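Long-range contacts in RNA-directed RNA polymerase (Infectious pancreatic necrosis virus, PDB 3ZED), which probably copies the viral RNA genome as an RNA-dependent RNA polymerase, and probably occurs both free and covalently attached to that RNA: residues T126-L135 against L626-M634; T119-L127 against A587-N595. All coordinates share one frame; numbering follows the deposited sequence.

Contact 1: T126-L135 against L626-M634; sequences TLLKQLTFFL and LLETAAKHM
Gln130 and Ala630 mark where helices 126-135 and 626-634 come nearest, their axes 8.8 Å apart and their N-to-C directions at 122°. A small residue suits this crossing: the methyl of Ala630 is a knob in the hole formed by Leu127, Gln130, Leu131 and Phe134, 3.7 Å from Leu131 CD2. Phe134 returns the interlock, its side chain lodged among Leu626, Thr629, Ala630 and His633. With CG anti to its carbonyl carbon (chi1 -75°), the ring lies against the partner helix, and Thr629 CG2 makes a CH-pi contact over one face, 4.0 Å from the ring centroid. Thr629 suits the place with both branches of its side chain, the methyl meeting the ring while OG1 hydrogen-bonds to Pro625 O. The edge of Phe134 is turned toward the face of His633 in an offset edge-to-face pair with planes at 70°. At the other end the flexible thioether of Met634 bends so that SD meets Thr126 CG2 at 3.7 Å and CE lies by Gln130 CG. Leu626 CD1 packs on the backbone of Leu131 and Leu135. Around the pair, helix 143-156 covers Leu131 and Leu135, helix 580-588 meets Leu127 and Leu627, and helix 604-621 touches Ala631 and Met634.

Contact 2: T119-L127 against A587-N595; sequences TFGAPDITL and AAYPKGLEN
Pro123 and Tyr589 lie side by side and point the same way, the proline's CB making a CH-pi contact over one face of the phenol ring, 4.0 Å from its centroid and 28° off the normal. Gly121 O, hydrogen-bonded to Gln158 NE2, also comes to the ring's edge, in its plane, 3.2 Å from Tyr589 CE1. A tyrosine serves both neighbours, giving a flat apolar face to the proline and probably a weak electrostatic attraction to the carbonyl, while its OH bonds to Ile154 O. Beside this CH-pi contact Asp124 N donates to Ala588 O at 2.8 Å, a fairly straight bond of 162°. The side chain of Asp124, with CG anti to the backbone N (chi1 -164°), reaches forward over the first turn of its own helix, and Asp124 OD1 accepts from Leu127 N, which lies above the carboxylate plane. Asp124 OD2 is bonded to Tyr613 OH and to a water that also donates to Ala587 O, and Asp124 CB rests 3.9 Å from Pro590 CD. A second water bridges Ala122 O and Pro590 O. Gly121, with positive phi, is the third residue of the type II beta turn Thr119-Ala122. Asp124 is a classic helix N-cap at the start of helix 125-137, set against the chain leaving the C-terminal end of helix 580-588.

How the contacts relate
Both contacts use helix 125-137 and join the palm part of the polymerase to its thumb part, with centres about 15 Å apart on the same side of the chain's centre. Contact 2 holds the start of that helix and the loop before it; contact 1 holds the body. Leu127 belongs to both, touching Ala587 in one and Ala630 in the other. Each is partly buried, though contact 1 lies farther out and covers more surface, 631 against 364 Å². Their chemistry follows from the backbone: two regular helices meet through side chains with no hydrogen bond across, whereas in contact 2 the loop before helix 125-137 and the end of helix 580-588 present backbone groups, which are met by a direct bond and bridging waters.

Contact 1: T126-L135 against L626-M634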
ATOM      1  N   THR B 126     -27.244   2.612 -18.512  1.00 49.20           N
ATOM      2  CA  THR B 126     -27.486   1.704 -19.643  1.00 49.42           C
ATOM      3  C   THR B 126     -27.601   0.283 -19.075  1.00 49.25           C
ATOM      4  O   THR B 126     -28.566  -0.403 -19.395  1.00 49.24           O
ATOM      5  CB  THR B 126     -26.414   1.859 -20.738  1.00 62.99           C
ATOM      6  OG1 THR B 126     -26.304   3.245 -21.063  1.00 66.88           O
ATOM      7  CG2 THR B 126     -26.763   1.098 -22.009  1.00 64.81           C
ATOM      8  N   LEU B 127     -26.679  -0.114 -18.170  1.00 43.65           N
ATOM      9  CA  LEU B 127     -26.698  -1.430 -17.524  1.00 41.84           C
ATOM     10  C   LEU B 127     -27.972  -1.600 -16.675  1.00 47.67           C
ATOM     11  O   LEU B 127     -28.599  -2.663 -16.740  1.00 49.50           O
ATOM     12  CB  LEU B 127     -25.416  -1.678 -16.690  1.00 39.98           C
ATOM     13  CG  LEU B 127     -25.302  -3.009 -15.925  1.00 42.70           C
ATOM     14  CD1 LEU B 127     -25.311  -4.218 -16.864  1.00 42.36           C
ATOM     15  CD2 LEU B 127     -24.077  -3.026 -15.062  1.00 42.71           C
ATOM     16  N   LEU B 128     -28.397  -0.563 -15.947  1.00 44.52           N
ATOM     17  CA  LEU B 128     -29.616  -0.620 -15.124  1.00 43.91           C
ATOM     18  C   LEU B 128     -30.851  -0.898 -15.993  1.00 47.30           C
ATOM     19  O   LEU B 128     -31.727  -1.678 -15.577  1.00 45.12           O
ATOM     20  CB  LEU B 128     -29.813   0.695 -14.302  1.00 44.43           C
ATOM     21  CG  LEU B 128     -31.112   0.817 -13.475  1.00 48.42           C
ATOM     22  CD1 LEU B 128     -31.227  -0.317 -12.458  1.00 47.15           C
ATOM     23  CD2 LEU B 128     -31.176   2.145 -12.753  1.00 51.23           C
ATOM     24  N   LYS B 129     -30.931  -0.238 -17.179  1.00 45.63           N
ATOM     25  CA  LYS B 129     -32.021  -0.453 -18.143  1.00 47.27           C
ATOM     26  C   LYS B 129     -32.007  -1.910 -18.628  1.00 49.34           C
ATOM     27  O   LYS B 129     -33.045  -2.573 -18.615  1.00 49.87           O
ATOM     28  CB  LYS B 129     -31.914   0.520 -19.334  1.00 52.47           C
ATOM     29  CG  LYS B 129     -32.333   1.952 -19.014  1.00 61.59           C
ATOM     30  CD  LYS B 129     -31.739   2.954 -19.993  1.00 70.18           C
ATOM     31  CE  LYS B 129     -32.197   4.358 -19.684  1.00 87.45           C
ATOM     32  NZ  LYS B 129     -31.298   5.376 -20.284  1.00 96.97           N
ATOM     33  N   GLN B 130     -30.823  -2.421 -18.980  1.00 45.48           N
ATOM     34  CA  GLN B 130     -30.627  -3.789 -19.461  1.00 44.72           C
ATOM     35  C   GLN B 130     -31.006  -4.828 -18.390  1.00 45.73           C
ATOM     36  O   GLN B 130     -31.730  -5.775 -18.690  1.00 45.40           O
ATOM     37  CB  GLN B 130     -29.183  -3.992 -19.933  1.00 45.16           C
ATOM     38  CG  GLN B 130     -28.833  -3.201 -21.195  1.00 57.02           C
ATOM     39  CD  GLN B 130     -29.671  -3.569 -22.395  1.00 65.63           C
ATOM     40  OE1 GLN B 130     -29.969  -4.733 -22.651  1.00 55.34           O
ATOM     41  NE2 GLN B 130     -30.071  -2.576 -23.158  1.00 68.07           N
ATOM     42  N   LEU B 131     -30.588  -4.607 -17.136  1.00 41.33           N
ATOM     43  CA  LEU B 131     -30.931  -5.485 -16.014  1.00 39.97           C
ATOM     44  C   LEU B 131     -32.443  -5.580 -15.851  1.00 45.97           C
ATOM     45  O   LEU B 131     -32.967  -6.689 -15.672  1.00 46.09           O
ATOM     46  CB  LEU B 131     -30.288  -4.988 -14.707  1.00 38.82           C
ATOM     47  CG  LEU B 131     -28.771  -5.101 -14.584  1.00 42.54           C
ATOM     48  CD1 LEU B 131     -28.283  -4.246 -13.448  1.00 41.71           C
ATOM     49  CD2 LEU B 131     -28.306  -6.568 -14.388  1.00 42.70           C
ATOM     50  N   THR B 132     -33.157  -4.428 -15.933  1.00 43.62           N
ATOM     51  CA  THR B 132     -34.624  -4.381 -15.819  1.00 45.11           C
ATOM     52  C   THR B 132     -35.292  -5.165 -16.970  1.00 50.14           C
ATOM     53  O   THR B 132     -36.246  -5.920 -16.723  1.00 49.02           O
ATOM     54  CB  THR B 132     -35.132  -2.932 -15.799  1.00 51.48           C
ATOM     55  OG1 THR B 132     -34.420  -2.212 -14.809  1.00 50.37           O
ATOM     56  CG2 THR B 132     -36.633  -2.843 -15.536  1.00 53.25           C
ATOM     57  N   PHE B 133     -34.802  -4.980 -18.211  1.00 47.55           N
ATOM     58  CA  PHE B 133     -35.365  -5.704 -19.354  1.00 49.72           C
ATOM     59  C   PHE B 133     -35.185  -7.204 -19.194  1.00 52.02           C
ATOM     60  O   PHE B 133     -36.120  -7.952 -19.453  1.00 52.39           O
ATOM     61  CB  PHE B 133     -34.761  -5.268 -20.706  1.00 52.98           C
ATOM     62  CG  PHE B 133     -35.218  -6.161 -21.859  1.00 56.78           C
ATOM     63  CD1 PHE B 133     -36.567  -6.258 -22.199  1.00 61.13           C
ATOM     64  CD2 PHE B 133     -34.302  -6.944 -22.560  1.00 59.56           C
ATOM     65  CE1 PHE B 133     -36.985  -7.089 -23.245  1.00 63.36           C
ATOM     66  CE2 PHE B 133     -34.716  -7.750 -23.623  1.00 63.43           C
ATOM     67  CZ  PHE B 133     -36.051  -7.795 -23.974  1.00 63.01           C
ATOM     68  N   PHE B 134     -34.003  -7.649 -18.757  1.00 45.90           N
ATOM     69  CA  PHE B 134     -33.791  -9.079 -18.639  1.00 43.86           C
ATOM     70  C   PHE B 134     -34.550  -9.648 -17.434  1.00 45.87           C
ATOM     71  O   PHE B 134     -34.933 -10.819 -17.491  1.00 43.71           O
ATOM     72  CB  PHE B 134     -32.293  -9.426 -18.640  1.00 44.05           C
ATOM     73  CG  PHE B 134     -31.686  -9.320 -20.028  1.00 46.39           C
ATOM     74  CD1 PHE B 134     -32.144 -10.126 -21.076  1.00 50.80           C
ATOM     75  CD2 PHE B 134     -30.650  -8.425 -20.289  1.00 46.88           C
ATOM     76  CE1 PHE B 134     -31.570 -10.036 -22.359  1.00 51.35           C
ATOM     77  CE2 PHE B 134     -30.087  -8.327 -21.572  1.00 50.10           C
ATOM     78  CZ  PHE B 134     -30.550  -9.135 -22.601  1.00 48.71           C
ATOM     79  N   LEU B 135     -34.857  -8.819 -16.391  1.00 43.20           N
ATOM     80  CA  LEU B 135     -35.663  -9.320 -15.266  1.00 44.58           C
ATOM     81  C   LEU B 135     -37.130  -9.566 -15.728  1.00 49.75           C
ATOM     82  O   LEU B 135     -37.812 -10.469 -15.209  1.00 48.10           O
ATOM     83  CB  LEU B 135     -35.626  -8.375 -14.051  1.00 45.39           C
ATOM     84  CG  LEU B 135     -36.386  -8.866 -12.795  1.00 51.61           C
ATOM     85  CD1 LEU B 135     -35.547  -9.808 -11.995  1.00 50.58           C
ATOM     86  CD2 LEU B 135     -36.833  -7.721 -11.918  1.00 54.53           C
ATOM     87  N   LEU B 626     -28.577 -12.654 -13.683  1.00 36.40           N
ATOM     88  CA  LEU B 626     -29.100 -11.417 -14.253  1.00 35.34           C
ATOM     89  C   LEU B 626     -27.967 -10.508 -14.731  1.00 38.36           C
ATOM     90  O   LEU B 626     -28.020  -9.986 -15.844  1.00 39.75           O
ATOM     91  CB  LEU B 626     -30.001 -10.667 -13.264  1.00 34.47           C
ATOM     92  CG  LEU B 626     -30.885  -9.561 -13.884  1.00 37.81           C
ATOM     93  CD1 LEU B 626     -31.995 -10.150 -14.743  1.00 37.61           C
ATOM     94  CD2 LEU B 626     -31.433  -8.620 -12.806  1.00 39.41           C
ATOM     95  N   LEU B 627     -26.950 -10.332 -13.905  1.00 33.95           N
ATOM     96  CA  LEU B 627     -25.822  -9.470 -14.225  1.00 35.37           C
ATOM     97  C   LEU B 627     -25.071  -9.972 -15.462  1.00 37.82           C
ATOM     98  O   LEU B 627     -24.743  -9.159 -16.326  1.00 37.46           O
ATOM     99  CB  LEU B 627     -24.862  -9.322 -13.013  1.00 34.90           C
ATOM    100  CG  LEU B 627     -23.633  -8.415 -13.190  1.00 39.77           C
ATOM    101  CD1 LEU B 627     -24.040  -6.982 -13.567  1.00 40.76           C
ATOM    102  CD2 LEU B 627     -22.780  -8.411 -11.925  1.00 41.34           C
ATOM    103  N   GLU B 628     -24.824 -11.297 -15.537  1.00 33.09           N
ATOM    104  CA  GLU B 628     -24.127 -11.937 -16.635  1.00 33.57           C
ATOM    105  C   GLU B 628     -24.953 -11.835 -17.938  1.00 39.34           C
ATOM    106  O   GLU B 628     -24.372 -11.548 -18.969  1.00 38.43           O
ATOM    107  CB  GLU B 628     -23.792 -13.411 -16.277  1.00 34.71           C
ATOM    108  CG  GLU B 628     -23.316 -14.289 -17.429  1.00 40.06           C
ATOM    109  CD  GLU B 628     -22.136 -13.807 -18.255  1.00 50.79           C
ATOM    110  OE1 GLU B 628     -21.291 -13.050 -17.729  1.00 47.07           O
ATOM    111  OE2 GLU B 628     -22.017 -14.258 -19.412  1.00 48.38           O
ATOM    112  N   THR B 629     -26.287 -12.028 -17.891  1.00 37.63           N
ATOM    113  CA  THR B 629     -27.126 -11.920 -19.088  1.00 39.32           C
ATOM    114  C   THR B 629     -27.065 -10.486 -19.646  1.00 45.75           C
ATOM    115  O   THR B 629     -26.816 -10.327 -20.847  1.00 46.29           O
ATOM    116  CB  THR B 629     -28.574 -12.359 -18.805  1.00 47.63           C
ATOM    117  OG1 THR B 629     -28.559 -13.569 -18.035  1.00 45.45           O
ATOM    118  CG2 THR B 629     -29.374 -12.578 -20.080  1.00 46.35           C
ATOM    119  N   ALA B 630     -27.228  -9.451 -18.757  1.00 41.41           N
ATOM    120  CA  ALA B 630     -27.169  -8.033 -19.127  1.00 41.53           C
ATOM    121  C   ALA B 630     -25.759  -7.605 -19.589  1.00 46.35           C
ATOM    122  O   ALA B 630     -25.663  -6.974 -20.641  1.00 46.11           O
ATOM    123  CB  ALA B 630     -27.623  -7.162 -17.978  1.00 41.47           C
ATOM    124  N   ALA B 631     -24.679  -7.952 -18.827  1.00 42.15           N
ATOM    125  CA  ALA B 631     -23.299  -7.591 -19.191  1.00 41.44           C
ATOM    126  C   ALA B 631     -22.848  -8.272 -20.500  1.00 46.00           C
ATOM    127  O   ALA B 631     -22.195  -7.608 -21.308  1.00 44.97           O
ATOM    128  CB  ALA B 631     -22.326  -7.923 -18.066  1.00 40.25           C
ATOM    129  N   LYS B 632     -23.188  -9.573 -20.710  1.00 43.48           N
ATOM    130  CA  LYS B 632     -22.845 -10.302 -21.947  1.00 44.58           C
ATOM    131  C   LYS B 632     -23.462  -9.566 -23.141  1.00 50.48           C
ATOM    132  O   LYS B 632     -22.770  -9.299 -24.124  1.00 50.36           O
ATOM    133  CB  LYS B 632     -23.318 -11.775 -21.907  1.00 45.63           C
ATOM    134  CG  LYS B 632     -22.981 -12.594 -23.157  1.00 46.13           C
ATOM    135  CD  LYS B 632     -23.511 -14.030 -23.070  1.00 53.87           C
ATOM    136  CE  LYS B 632     -22.841 -14.940 -24.085  1.00 82.16           C
ATOM    137  NZ  LYS B 632     -23.211 -16.391 -23.945  1.00 94.17           N
ATOM    138  N   HIS B 633     -24.751  -9.198 -23.013  1.00 48.80           N
ATOM    139  CA  HIS B 633     -25.487  -8.454 -24.029  1.00 50.67           C
ATOM    140  C   HIS B 633     -24.786  -7.128 -24.344  1.00 55.67           C
ATOM    141  O   HIS B 633     -24.558  -6.817 -25.507  1.00 55.72           O
ATOM    142  CB  HIS B 633     -26.933  -8.197 -23.582  1.00 51.99           C
ATOM    143  CG  HIS B 633     -27.703  -7.374 -24.569  1.00 57.03           C
ATOM    144  ND1 HIS B 633     -27.825  -6.006 -24.423  1.00 59.44           N
ATOM    145  CD2 HIS B 633     -28.294  -7.742 -25.729  1.00 59.76           C
ATOM    146  CE1 HIS B 633     -28.539  -5.598 -25.467  1.00 60.07           C
ATOM    147  NE2 HIS B 633     -28.828  -6.604 -26.282  1.00 60.60           N
ATOM    148  N   MET B 634     -24.416  -6.376 -23.304  1.00 53.09           N
ATOM    149  CA  MET B 634     -23.716  -5.099 -23.421  1.00 53.59           C
ATOM    150  C   MET B 634     -22.361  -5.275 -24.101  1.00 57.47           C
ATOM    151  O   MET B 634     -22.012  -4.478 -24.965  1.00 57.29           O
ATOM    152  CB  MET B 634     -23.542  -4.452 -22.046  1.00 55.28           C
ATOM    153  CG  MET B 634     -24.812  -3.848 -21.510  1.00 60.86           C
ATOM    154  SD  MET B 634     -25.076  -2.173 -22.131  1.00 68.21           S
ATOM    155  CE  MET B 634     -26.088  -2.483 -23.536  1.00 66.76           C
TER

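Contact 2: T119-L127 against A587-N595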
ATOM      1  N   THR B 119     -19.866  13.335 -17.254  1.00 60.97           N
ATOM      2  CA  THR B 119     -19.553  11.929 -17.568  1.00 58.30           C
ATOM      3  C   THR B 119     -18.682  11.293 -16.489  1.00 58.75           C
ATOM      4  O   THR B 119     -18.760  10.080 -16.290  1.00 58.05           O
ATOM      5  CB  THR B 119     -18.885  11.794 -18.943  1.00 64.68           C
ATOM      6  OG1 THR B 119     -17.699  12.589 -18.973  1.00 68.04           O
ATOM      7  CG2 THR B 119     -19.809  12.172 -20.085  1.00 61.50           C
ATOM      8  N   PHE B 120     -17.838  12.089 -15.817  1.00 53.90           N
ATOM      9  CA  PHE B 120     -17.011  11.593 -14.728  1.00 51.51           C
ATOM     10  C   PHE B 120     -17.908  11.316 -13.518  1.00 53.90           C
ATOM     11  O   PHE B 120     -18.616  12.218 -13.047  1.00 53.44           O
ATOM     12  CB  PHE B 120     -15.874  12.572 -14.371  1.00 53.56           C
ATOM     13  CG  PHE B 120     -15.008  12.080 -13.233  1.00 53.21           C
ATOM     14  CD1 PHE B 120     -13.995  11.149 -13.459  1.00 54.27           C
ATOM     15  CD2 PHE B 120     -15.227  12.517 -11.933  1.00 55.28           C
ATOM     16  CE1 PHE B 120     -13.209  10.674 -12.403  1.00 53.95           C
ATOM     17  CE2 PHE B 120     -14.437  12.046 -10.874  1.00 57.17           C
ATOM     18  CZ  PHE B 120     -13.435  11.125 -11.114  1.00 53.96           C
ATOM     19  N   GLY B 121     -17.884  10.058 -13.064  1.00 47.85           N
ATOM     20  CA  GLY B 121     -18.669   9.571 -11.938  1.00 46.51           C
ATOM     21  C   GLY B 121     -20.099   9.261 -12.314  1.00 51.57           C
ATOM     22  O   GLY B 121     -20.955   9.106 -11.436  1.00 52.34           O
ATOM     23  N   ALA B 122     -20.384   9.193 -13.626  1.00 47.50           N
ATOM     24  CA  ALA B 122     -21.720   8.891 -14.118  1.00 46.74           C
ATOM     25  C   ALA B 122     -22.075   7.418 -13.837  1.00 47.89           C
ATOM     26  O   ALA B 122     -21.261   6.547 -14.101  1.00 45.64           O
ATOM     27  CB  ALA B 122     -21.822   9.194 -15.605  1.00 48.16           C
ATOM     28  N   PRO B 123     -23.253   7.131 -13.241  1.00 43.54           N
ATOM     29  CA  PRO B 123     -23.622   5.732 -12.994  1.00 43.15           C
ATOM     30  C   PRO B 123     -23.924   5.013 -14.304  1.00 50.97           C
ATOM     31  O   PRO B 123     -24.336   5.665 -15.277  1.00 53.44           O
ATOM     32  CB  PRO B 123     -24.887   5.849 -12.125  1.00 44.91           C
ATOM     33  CG  PRO B 123     -25.468   7.146 -12.494  1.00 49.59           C
ATOM     34  CD  PRO B 123     -24.327   8.052 -12.824  1.00 44.86           C
ATOM     35  N   ASP B 124     -23.748   3.684 -14.344  1.00 47.08           N
ATOM     36  CA  ASP B 124     -24.055   2.930 -15.565  1.00 46.63           C
ATOM     37  C   ASP B 124     -25.573   2.660 -15.667  1.00 50.15           C
ATOM     38  O   ASP B 124     -26.060   1.571 -15.363  1.00 49.23           O
ATOM     39  CB  ASP B 124     -23.237   1.630 -15.658  1.00 46.66           C
ATOM     40  CG  ASP B 124     -23.226   1.023 -17.040  1.00 46.94           C
ATOM     41  OD1 ASP B 124     -24.059   1.434 -17.886  1.00 48.04           O
ATOM     42  OD2 ASP B 124     -22.428   0.116 -17.269  1.00 52.55           O
ATOM     43  N   ILE B 125     -26.297   3.680 -16.140  1.00 48.35           N
ATOM     44  CA  ILE B 125     -27.743   3.736 -16.361  1.00 49.09           C
ATOM     45  C   ILE B 125     -28.150   2.804 -17.523  1.00 51.28           C
ATOM     46  O   ILE B 125     -29.268   2.263 -17.508  1.00 49.36           O
ATOM     47  CB  ILE B 125     -28.125   5.235 -16.616  1.00 54.44           C
ATOM     48  CG1 ILE B 125     -28.035   6.051 -15.307  1.00 56.09           C
ATOM     49  CG2 ILE B 125     -29.476   5.440 -17.289  1.00 56.87           C
ATOM     50  CD1 ILE B 125     -28.500   5.339 -14.003  1.00 63.81           C
ATOM     51  N   THR B 126     -27.244   2.612 -18.512  1.00 49.20           N
ATOM     52  CA  THR B 126     -27.486   1.704 -19.643  1.00 49.42           C
ATOM     53  C   THR B 126     -27.601   0.283 -19.075  1.00 49.25           C
ATOM     54  O   THR B 126     -28.566  -0.403 -19.395  1.00 49.24           O
ATOM     55  CB  THR B 126     -26.414   1.859 -20.738  1.00 62.99           C
ATOM     56  OG1 THR B 126     -26.304   3.245 -21.063  1.00 66.88           O
ATOM     57  CG2 THR B 126     -26.763   1.098 -22.009  1.00 64.81           C
ATOM     58  N   LEU B 127     -26.679  -0.114 -18.170  1.00 43.65           N
ATOM     59  CA  LEU B 127     -26.698  -1.430 -17.524  1.00 41.84           C
ATOM     60  C   LEU B 127     -27.972  -1.600 -16.675  1.00 47.67           C
ATOM     61  O   LEU B 127     -28.599  -2.663 -16.740  1.00 49.50           O
ATOM     62  CB  LEU B 127     -25.416  -1.678 -16.690  1.00 39.98           C
ATOM     63  CG  LEU B 127     -25.302  -3.009 -15.925  1.00 42.70           C
ATOM     64  CD1 LEU B 127     -25.311  -4.218 -16.864  1.00 42.36           C
ATOM     65  CD2 LEU B 127     -24.077  -3.026 -15.062  1.00 42.71           C
ATOM     66  N   ALA B 587     -20.348  -2.290 -10.720  1.00 36.01           N
ATOM     67  CA  ALA B 587     -21.337  -2.351 -11.804  1.00 36.50           C
ATOM     68  C   ALA B 587     -22.149  -1.061 -11.870  1.00 43.97           C
ATOM     69  O   ALA B 587     -22.437  -0.582 -12.968  1.00 47.33           O
ATOM     70  CB  ALA B 587     -22.281  -3.540 -11.610  1.00 36.62           C
ATOM     71  N   ALA B 588     -22.521  -0.499 -10.705  1.00 39.28           N
ATOM     72  CA  ALA B 588     -23.309   0.736 -10.612  1.00 39.15           C
ATOM     73  C   ALA B 588     -22.473   1.968 -11.022  1.00 42.14           C
ATOM     74  O   ALA B 588     -22.957   2.805 -11.787  1.00 42.82           O
ATOM     75  CB  ALA B 588     -23.846   0.914  -9.195  1.00 39.08           C
ATOM     76  N   TYR B 589     -21.232   2.073 -10.507  1.00 35.47           N
ATOM     77  CA  TYR B 589     -20.338   3.191 -10.775  1.00 34.97           C
ATOM     78  C   TYR B 589     -18.995   2.720 -11.332  1.00 41.74           C
ATOM     79  O   TYR B 589     -18.018   2.664 -10.586  1.00 39.62           O
ATOM     80  CB  TYR B 589     -20.128   4.032  -9.510  1.00 34.45           C
ATOM     81  CG  TYR B 589     -21.308   4.933  -9.238  1.00 35.29           C
ATOM     82  CD1 TYR B 589     -21.424   6.168  -9.861  1.00 37.42           C
ATOM     83  CD2 TYR B 589     -22.336   4.528  -8.389  1.00 34.52           C
ATOM     84  CE1 TYR B 589     -22.534   6.985  -9.643  1.00 39.48           C
ATOM     85  CE2 TYR B 589     -23.450   5.327  -8.177  1.00 36.24           C
ATOM     86  CZ  TYR B 589     -23.549   6.554  -8.808  1.00 43.79           C
ATOM     87  OH  TYR B 589     -24.661   7.336  -8.602  1.00 48.00           O
ATOM     88  N   PRO B 590     -18.914   2.414 -12.650  1.00 42.28           N
ATOM     89  CA  PRO B 590     -17.616   1.982 -13.212  1.00 42.28           C
ATOM     90  C   PRO B 590     -16.608   3.118 -13.231  1.00 49.86           C
ATOM     91  O   PRO B 590     -16.994   4.283 -13.387  1.00 50.38           O
ATOM     92  CB  PRO B 590     -17.958   1.535 -14.641  1.00 44.52           C
ATOM     93  CG  PRO B 590     -19.260   2.203 -14.971  1.00 49.61           C
ATOM     94  CD  PRO B 590     -19.986   2.433 -13.677  1.00 44.74           C
ATOM     95  N   LYS B 591     -15.320   2.792 -13.012  1.00 48.49           N
ATOM     96  CA  LYS B 591     -14.245   3.778 -13.163  1.00 49.46           C
ATOM     97  C   LYS B 591     -14.019   3.878 -14.660  1.00 57.96           C
ATOM     98  O   LYS B 591     -14.054   2.841 -15.349  1.00 59.31           O
ATOM     99  CB  LYS B 591     -12.943   3.363 -12.440  1.00 49.87           C
ATOM    100  CG  LYS B 591     -13.029   3.271 -10.936  1.00 59.31           C
ATOM    101  CD  LYS B 591     -11.673   2.978 -10.329  1.00 68.10           C
ATOM    102  CE  LYS B 591     -11.773   2.779  -8.830  1.00 86.28           C
ATOM    103  NZ  LYS B 591     -10.442   2.795  -8.162  1.00 98.72           N
ATOM    104  N   GLY B 592     -13.828   5.088 -15.166  1.00 55.94           N
ATOM    105  CA  GLY B 592     -13.538   5.284 -16.580  1.00 57.51           C
ATOM    106  C   GLY B 592     -12.046   5.179 -16.839  1.00 65.19           C
ATOM    107  O   GLY B 592     -11.289   4.734 -15.967  1.00 63.54           O
ATOM    108  N   LEU B 593     -11.607   5.606 -18.034  1.00 66.36           N
ATOM    109  CA  LEU B 593     -10.177   5.674 -18.353  1.00 67.60           C
ATOM    110  C   LEU B 593      -9.581   6.863 -17.605  1.00 74.56           C
ATOM    111  O   LEU B 593      -9.895   8.006 -17.951  1.00 76.77           O
ATOM    112  CB  LEU B 593      -9.943   5.832 -19.875  1.00 68.80           C
ATOM    113  CG  LEU B 593      -9.995   4.598 -20.750  1.00 72.28           C
ATOM    114  CD1 LEU B 593      -9.842   4.986 -22.193  1.00 73.49           C
ATOM    115  CD2 LEU B 593      -8.898   3.611 -20.380  1.00 73.25           C
ATOM    116  N   GLU B 594      -8.791   6.611 -16.550  1.00 71.30           N
ATOM    117  CA  GLU B 594      -8.178   7.695 -15.767  1.00 72.17           C
ATOM    118  C   GLU B 594      -6.681   7.805 -16.127  1.00 78.78           C
ATOM    119  O   GLU B 594      -5.787   7.682 -15.280  1.00 77.78           O
ATOM    120  CB  GLU B 594      -8.422   7.503 -14.266  1.00 72.32           C
ATOM    121  CG  GLU B 594      -9.865   7.791 -13.867  1.00 83.08           C
ATOM    122  CD  GLU B 594     -10.291   7.354 -12.476  1.00 94.92           C
ATOM    123  OE1 GLU B 594      -9.413   7.211 -11.594  1.00 85.55           O
ATOM    124  OE2 GLU B 594     -11.513   7.178 -12.266  1.00 82.38           O
ATOM    125  N   ASN B 595      -6.441   8.009 -17.432  1.00 77.62           N
ATOM    126  CA  ASN B 595      -5.144   8.164 -18.090  1.00 78.62           C
ATOM    127  C   ASN B 595      -5.374   8.975 -19.355  1.00 83.17           C
ATOM    128  O   ASN B 595      -5.959   8.462 -20.313  1.00 82.94           O
ATOM    129  CB  ASN B 595      -4.508   6.795 -18.402  1.00 82.00           C
ATOM    130  CG  ASN B 595      -3.085   6.898 -18.895  1.00114.06           C
ATOM    131  OD1 ASN B 595      -2.828   6.922 -20.104  1.00109.42           O
ATOM    132  ND2 ASN B 595      -2.132   7.004 -17.967  1.00107.48           N
TER
HETATM  133  O   HOH W   1     -18.784   6.179 -12.557  1.00 48.88           O
HETATM  134  O   HOH W   2     -20.857  -1.110 -15.286  1.00 46.25           O